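Local atomic coordinates of PfkB (Polaromonas sp. JS666, PDB entry 4DU5), a protein that probably transfers a phosphate group from ATP to a sugar or related carbohydrate, as other kinases of the pfkB family do. Residues V218-E223 with K247-K252; L211-D216 with R242-K247. All coordinates share one frame; numbering follows the deposited sequence.

Contact 1 (V218-E223 with K247-K252)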
loop_
_atom_site.group_PDB
_atom_site.type_symbol
_atom_site.label_atom_id
_atom_site.label_comp_id
_atom_site.label_asym_id
_atom_site.label_seq_id
_atom_site.Cartn_x
_atom_site.Cartn_y
_atom_site.Cartn_z
ATOM N N VAL A 218 -16.787 -30.921 -3.804
ATOM C CA VAL A 218 -16.241 -29.981 -4.760
ATOM C C VAL A 218 -17.342 -29.035 -5.204
ATOM O O VAL A 218 -18.433 -29.479 -5.529
ATOM C CB VAL A 218 -15.547 -30.732 -5.898
ATOM C CG1 VAL A 218 -14.798 -29.777 -6.828
ATOM C CG2 VAL A 218 -14.548 -31.711 -5.283
ATOM N N LEU A 219 -17.062 -27.737 -5.186
ATOM C CA LEU A 219 -18.076 -26.707 -5.418
ATOM C C LEU A 219 -17.881 -25.831 -6.661
ATOM O O LEU A 219 -17.807 -24.618 -6.548
ATOM C CB LEU A 219 -18.142 -25.808 -4.193
ATOM C CG LEU A 219 -19.141 -26.093 -3.100
ATOM C CD1 LEU A 219 -19.606 -27.526 -3.022
ATOM C CD2 LEU A 219 -18.446 -25.714 -1.858
ATOM N N PRO A 220 -17.813 -26.427 -7.849
ATOM C CA PRO A 220 -17.506 -25.601 -9.028
ATOM C C PRO A 220 -18.666 -24.853 -9.642
ATOM O O PRO A 220 -19.825 -25.270 -9.540
ATOM C CB PRO A 220 -17.030 -26.619 -10.046
ATOM C CG PRO A 220 -17.776 -27.869 -9.655
ATOM C CD PRO A 220 -17.817 -27.861 -8.161
ATOM N N GLY A 221 -18.328 -23.749 -10.292
ATOM C CA GLY A 221 -19.227 -23.046 -11.195
ATOM C C GLY A 221 -19.051 -23.652 -12.570
ATOM O O GLY A 221 -17.950 -24.079 -12.921
HETATM N N MSE A 222 -20.157 -23.725 -13.316
HETATM C CA MSE A 222 -20.211 -24.199 -14.706
HETATM C C MSE A 222 -19.069 -23.688 -15.570
HETATM O O MSE A 222 -18.426 -24.483 -16.237
HETATM C CB MSE A 222 -21.509 -23.724 -15.362
HETATM C CG MSE A 222 -22.389 -24.797 -16.000
HETATM SE SE MSE A 222 -21.560 -26.494 -16.502
HETATM C CE MSE A 222 -20.645 -25.930 -18.169
ATOM N N GLU A 223 -18.851 -22.362 -15.566
ATOM C CA GLU A 223 -17.809 -21.697 -16.355
ATOM C C GLU A 223 -16.433 -22.247 -16.016
ATOM O O GLU A 223 -15.692 -22.695 -16.901
ATOM C CB GLU A 223 -17.788 -20.178 -16.116
ATOM C CG GLU A 223 -19.150 -19.450 -15.933
ATOM C CD GLU A 223 -18.989 -17.916 -15.691
ATOM O OE1 GLU A 223 -17.917 -17.462 -15.194
ATOM O OE2 GLU A 223 -19.945 -17.164 -16.007
ATOM N N LYS A 247 -16.996 -37.121 -2.924
ATOM C CA LYS A 247 -18.219 -37.718 -2.436
ATOM C C LYS A 247 -19.434 -36.925 -2.904
ATOM O O LYS A 247 -20.568 -37.414 -2.888
ATOM C CB LYS A 247 -18.205 -37.749 -0.914
ATOM C CG LYS A 247 -17.331 -38.820 -0.296
ATOM C CD LYS A 247 -17.789 -39.084 1.133
ATOM C CE LYS A 247 -16.925 -40.138 1.818
ATOM N NZ LYS A 247 -17.462 -40.440 3.191
ATOM N N LEU A 248 -19.185 -35.684 -3.290
ATOM C CA LEU A 248 -20.236 -34.752 -3.611
ATOM C C LEU A 248 -19.658 -33.734 -4.555
ATOM O O LEU A 248 -18.574 -33.212 -4.316
ATOM C CB LEU A 248 -20.719 -34.041 -2.336
ATOM C CG LEU A 248 -21.917 -33.087 -2.401
ATOM C CD1 LEU A 248 -23.187 -33.882 -2.672
ATOM C CD2 LEU A 248 -22.051 -32.318 -1.131
ATOM N N VAL A 249 -20.363 -33.478 -5.648
ATOM C CA VAL A 249 -20.123 -32.281 -6.423
ATOM C C VAL A 249 -21.426 -31.496 -6.513
ATOM O O VAL A 249 -22.495 -32.060 -6.782
ATOM C CB VAL A 249 -19.611 -32.590 -7.817
ATOM C CG1 VAL A 249 -19.180 -31.294 -8.509
ATOM C CG2 VAL A 249 -18.451 -33.588 -7.747
ATOM N N VAL A 250 -21.325 -30.197 -6.251
ATOM C CA VAL A 250 -22.424 -29.279 -6.417
ATOM C C VAL A 250 -21.911 -28.267 -7.407
ATOM O O VAL A 250 -21.003 -27.489 -7.078
ATOM C CB VAL A 250 -22.748 -28.525 -5.133
ATOM C CG1 VAL A 250 -23.976 -27.696 -5.340
ATOM C CG2 VAL A 250 -22.950 -29.479 -3.972
ATOM N N VAL A 251 -22.493 -28.276 -8.614
ATOM C CA VAL A 251 -22.097 -27.369 -9.697
ATOM C C VAL A 251 -23.051 -26.188 -9.691
ATOM O O VAL A 251 -24.246 -26.390 -9.765
ATOM C CB VAL A 251 -22.171 -28.071 -11.074
ATOM C CG1 VAL A 251 -21.791 -27.122 -12.176
ATOM C CG2 VAL A 251 -21.304 -29.332 -11.108
ATOM N N LYS A 252 -22.538 -24.963 -9.579
ATOM C CA LYS A 252 -23.407 -23.785 -9.447
ATOM C C LYS A 252 -23.777 -23.324 -10.821
ATOM O O LYS A 252 -22.905 -23.284 -11.714
ATOM C CB LYS A 252 -22.703 -22.624 -8.743
ATOM C CG LYS A 252 -21.833 -22.986 -7.554
ATOM C CD LYS A 252 -20.776 -21.913 -7.390
ATOM C CE LYS A 252 -19.709 -22.349 -6.425
ATOM N NZ LYS A 252 -18.517 -21.534 -6.634
#
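V218 and V249 pair as neighbours in parallel strands, V218 gripping the backbone on either side of its partner: its N donates to L248 O at 3.0 Å, and its O accepts V250 N at 3.1 Å. P220 has no N-H with which to continue the pattern, yet its O takes K252 N at 2.7 Å. One step on, M222 N, in the first turn of helix 222-229, donates to K252 O at 3.2 Å, just past the N-cap G221.

The side chains pack on two faces. P220 lies crosswise to two valines: its CD is 3.7 Å from V249 CG1, the branch anti to the backbone N (chi1 -172°), and its CG is 4.1 Å from V251 CG2. On the other face L219 runs alongside V250, CD1 lying 3.9 Å from V250 CB. The chain of K252, extended beyond CG, runs past P220 O and brings NZ to 3.2 Å from L219 O and into a long, weak ion pair with D190. Replacing K252 with an alanine would probably leave L219 O without the ammonium beside it and D190 without this positive charge.

Helix 234-243 backs P220 and V251 through V237, while helix 283-296 covers L219 and V250 through A288 and F287. A central sheet clad by helices fits the ribokinase-like fold. The chemistry implies a division of labour: backbone bonds fix the register through the proline, apolar contacts seal both faces, and one lysine brings charge to the carboxyl end of its strand.

Contact 2 (L211-D216 with R242-K247)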
loop_
_atom_site.group_PDB
_atom_site.type_symbol
_atom_site.label_atom_id
_atom_site.label_comp_id
_atom_site.label_asym_id
_atom_site.label_seq_id
_atom_site.Cartn_x
_atom_site.Cartn_y
_atom_site.Cartn_z
ATOM N N LEU A 211 -5.598 -30.588 -6.597
ATOM C CA LEU A 211 -6.205 -30.310 -5.310
ATOM C C LEU A 211 -7.576 -31.019 -5.196
ATOM O O LEU A 211 -7.979 -31.468 -4.120
ATOM C CB LEU A 211 -6.335 -28.798 -5.110
ATOM C CG LEU A 211 -5.046 -28.016 -4.871
ATOM C CD1 LEU A 211 -5.152 -26.570 -5.373
ATOM C CD2 LEU A 211 -4.661 -28.048 -3.413
ATOM N N ALA A 212 -8.274 -31.134 -6.324
ATOM C CA ALA A 212 -9.593 -31.750 -6.346
ATOM C C ALA A 212 -9.500 -33.172 -5.856
ATOM O O ALA A 212 -10.428 -33.677 -5.243
ATOM C CB ALA A 212 -10.189 -31.695 -7.741
ATOM N N THR A 213 -8.365 -33.804 -6.136
ATOM C CA THR A 213 -7.935 -35.096 -5.558
ATOM C C THR A 213 -8.002 -35.216 -4.020
ATOM O O THR A 213 -7.846 -36.293 -3.482
ATOM C CB THR A 213 -6.470 -35.410 -6.073
ATOM O OG1 THR A 213 -6.511 -35.901 -7.431
ATOM C CG2 THR A 213 -5.689 -36.382 -5.162
ATOM N N ARG A 214 -8.270 -34.141 -3.299
ATOM C CA ARG A 214 -8.127 -34.189 -1.842
ATOM C C ARG A 214 -9.384 -33.702 -1.094
ATOM O O ARG A 214 -9.397 -33.555 0.145
ATOM C CB ARG A 214 -6.882 -33.386 -1.409
ATOM C CG ARG A 214 -5.548 -34.003 -1.794
ATOM C CD ARG A 214 -4.352 -32.991 -1.774
ATOM N NE ARG A 214 -3.072 -33.669 -2.050
ATOM C CZ ARG A 214 -2.503 -33.752 -3.255
ATOM N NH1 ARG A 214 -3.064 -33.162 -4.307
ATOM N NH2 ARG A 214 -1.362 -34.417 -3.419
ATOM N N ALA A 215 -10.450 -33.446 -1.842
ATOM C CA ALA A 215 -11.686 -32.956 -1.225
ATOM C C ALA A 215 -12.776 -34.020 -1.216
ATOM O O ALA A 215 -12.844 -34.863 -2.108
ATOM C CB ALA A 215 -12.169 -31.730 -1.943
ATOM N N ASP A 216 -13.639 -33.953 -0.209
ATOM C CA ASP A 216 -14.889 -34.717 -0.217
ATOM C C ASP A 216 -15.954 -34.005 -1.047
ATOM O O ASP A 216 -16.678 -34.641 -1.784
ATOM C CB ASP A 216 -15.399 -34.961 1.213
ATOM C CG ASP A 216 -14.308 -35.503 2.141
ATOM O OD1 ASP A 216 -13.648 -36.484 1.741
ATOM O OD2 ASP A 216 -14.105 -34.954 3.256
ATOM N N ARG A 242 -16.165 -36.627 -9.486
ATOM C CA ARG A 242 -16.532 -37.872 -8.812
ATOM C C ARG A 242 -15.451 -38.875 -9.106
ATOM O O ARG A 242 -15.042 -39.630 -8.229
ATOM C CB ARG A 242 -17.873 -38.431 -9.304
ATOM C CG ARG A 242 -19.091 -37.555 -9.049
ATOM C CD ARG A 242 -19.361 -37.312 -7.555
ATOM N NE ARG A 242 -19.271 -38.497 -6.704
ATOM C CZ ARG A 242 -20.213 -39.421 -6.587
ATOM N NH1 ARG A 242 -21.332 -39.325 -7.291
ATOM N NH2 ARG A 242 -20.027 -40.450 -5.779
ATOM N N GLN A 243 -14.982 -38.880 -10.348
ATOM C CA GLN A 243 -13.987 -39.870 -10.747
ATOM C C GLN A 243 -12.647 -39.641 -10.077
ATOM O O GLN A 243 -11.985 -40.611 -9.719
ATOM C CB GLN A 243 -13.862 -39.991 -12.272
ATOM C CG GLN A 243 -14.699 -41.142 -12.810
ATOM C CD GLN A 243 -15.570 -40.734 -13.995
ATOM O OE1 GLN A 243 -15.089 -40.140 -14.977
ATOM N NE2 GLN A 243 -16.867 -41.053 -13.910
ATOM N N LEU A 244 -12.275 -38.371 -9.895
ATOM C CA LEU A 244 -11.094 -38.011 -9.107
ATOM C C LEU A 244 -11.275 -38.245 -7.609
ATOM O O LEU A 244 -10.368 -37.957 -6.827
ATOM C CB LEU A 244 -10.705 -36.564 -9.331
ATOM C CG LEU A 244 -9.942 -36.208 -10.610
ATOM C CD1 LEU A 244 -9.579 -34.714 -10.544
ATOM C CD2 LEU A 244 -8.685 -37.072 -10.833
ATOM N N GLY A 245 -12.448 -38.737 -7.210
ATOM C CA GLY A 245 -12.690 -39.182 -5.839
ATOM C C GLY A 245 -13.387 -38.199 -4.913
ATOM O O GLY A 245 -12.984 -38.041 -3.754
ATOM N N ALA A 246 -14.431 -37.534 -5.390
ATOM C CA ALA A 246 -15.227 -36.675 -4.505
ATOM C C ALA A 246 -16.525 -37.360 -4.134
ATOM O O ALA A 246 -17.097 -38.066 -4.936
ATOM C CB ALA A 246 -15.523 -35.352 -5.175
ATOM N N LYS A 247 -16.996 -37.121 -2.924
ATOM C CA LYS A 247 -18.219 -37.718 -2.436
ATOM C C LYS A 247 -19.434 -36.925 -2.904
ATOM O O LYS A 247 -20.568 -37.414 -2.888
ATOM C CB LYS A 247 -18.205 -37.749 -0.914
ATOM C CG LYS A 247 -17.331 -38.820 -0.296
ATOM C CD LYS A 247 -17.789 -39.084 1.133
ATOM C CE LYS A 247 -16.925 -40.138 1.818
ATOM N NZ LYS A 247 -17.462 -40.440 3.191
#
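K247 N reaches D216 O at 2.7 Å, the one hydrogen bond between these segments, placed on a carbonyl lone pair but bent at the hydrogen (135°). Beside it A246 CB rests 3.7 Å from the same D216 O.

At the far end of the contact L244 does the reaching. Its CB heads toward 211-216, and with CG beside the backbone N (chi1 -79°) the fork is carried to A212 and T213. Branch CD1 meets A212 CB at 4.2 Å, and branch CD2 lies 4.2 Å from T213 OG1.

Two devices shape the second turn. G245 ends its helix in a Schellman motif, with a positive phi of 98°, and R242 NE closes back on A246 O at 2.8 Å, the acceptor near the guanidinium plane; R242 NH1 also forms a salt bridge with D261.

The carboxylate of the buried D216 is held by OD1 in a salt bridge to R181 NE and by OD2 in a hydrogen bond to V187 N of strand 186-190, while R181 NH2 also bonds G245 O and so ties both turns to helix 169-182. The turns leaving helices 201-212 and 234-243 thus lie side by side where the chain enters the adjacent parallel strands 217-218 and 248-252.

The two contacts join the same pair of sheet neighbours at successive levels, sharing K247. Contact 2 holds the turns through which helices deliver the chain to the strands; contact 1 takes over along the strands and extends to the start of helix 222-229. The passage is direct: D216 O, already engaged in contact 2, probably also accepts L248 N at 3.1 Å, and V218 CG2 packs on A246 CB. Chemistry changes with depth. The buried contact 1, at 443 Å², relies on repeated backbone bonds and aliphatic faces, whereas the partly buried contact 2, at 301 Å², has a single cross-segment bond and leans on arginines and a carboxylate linked to surrounding elements.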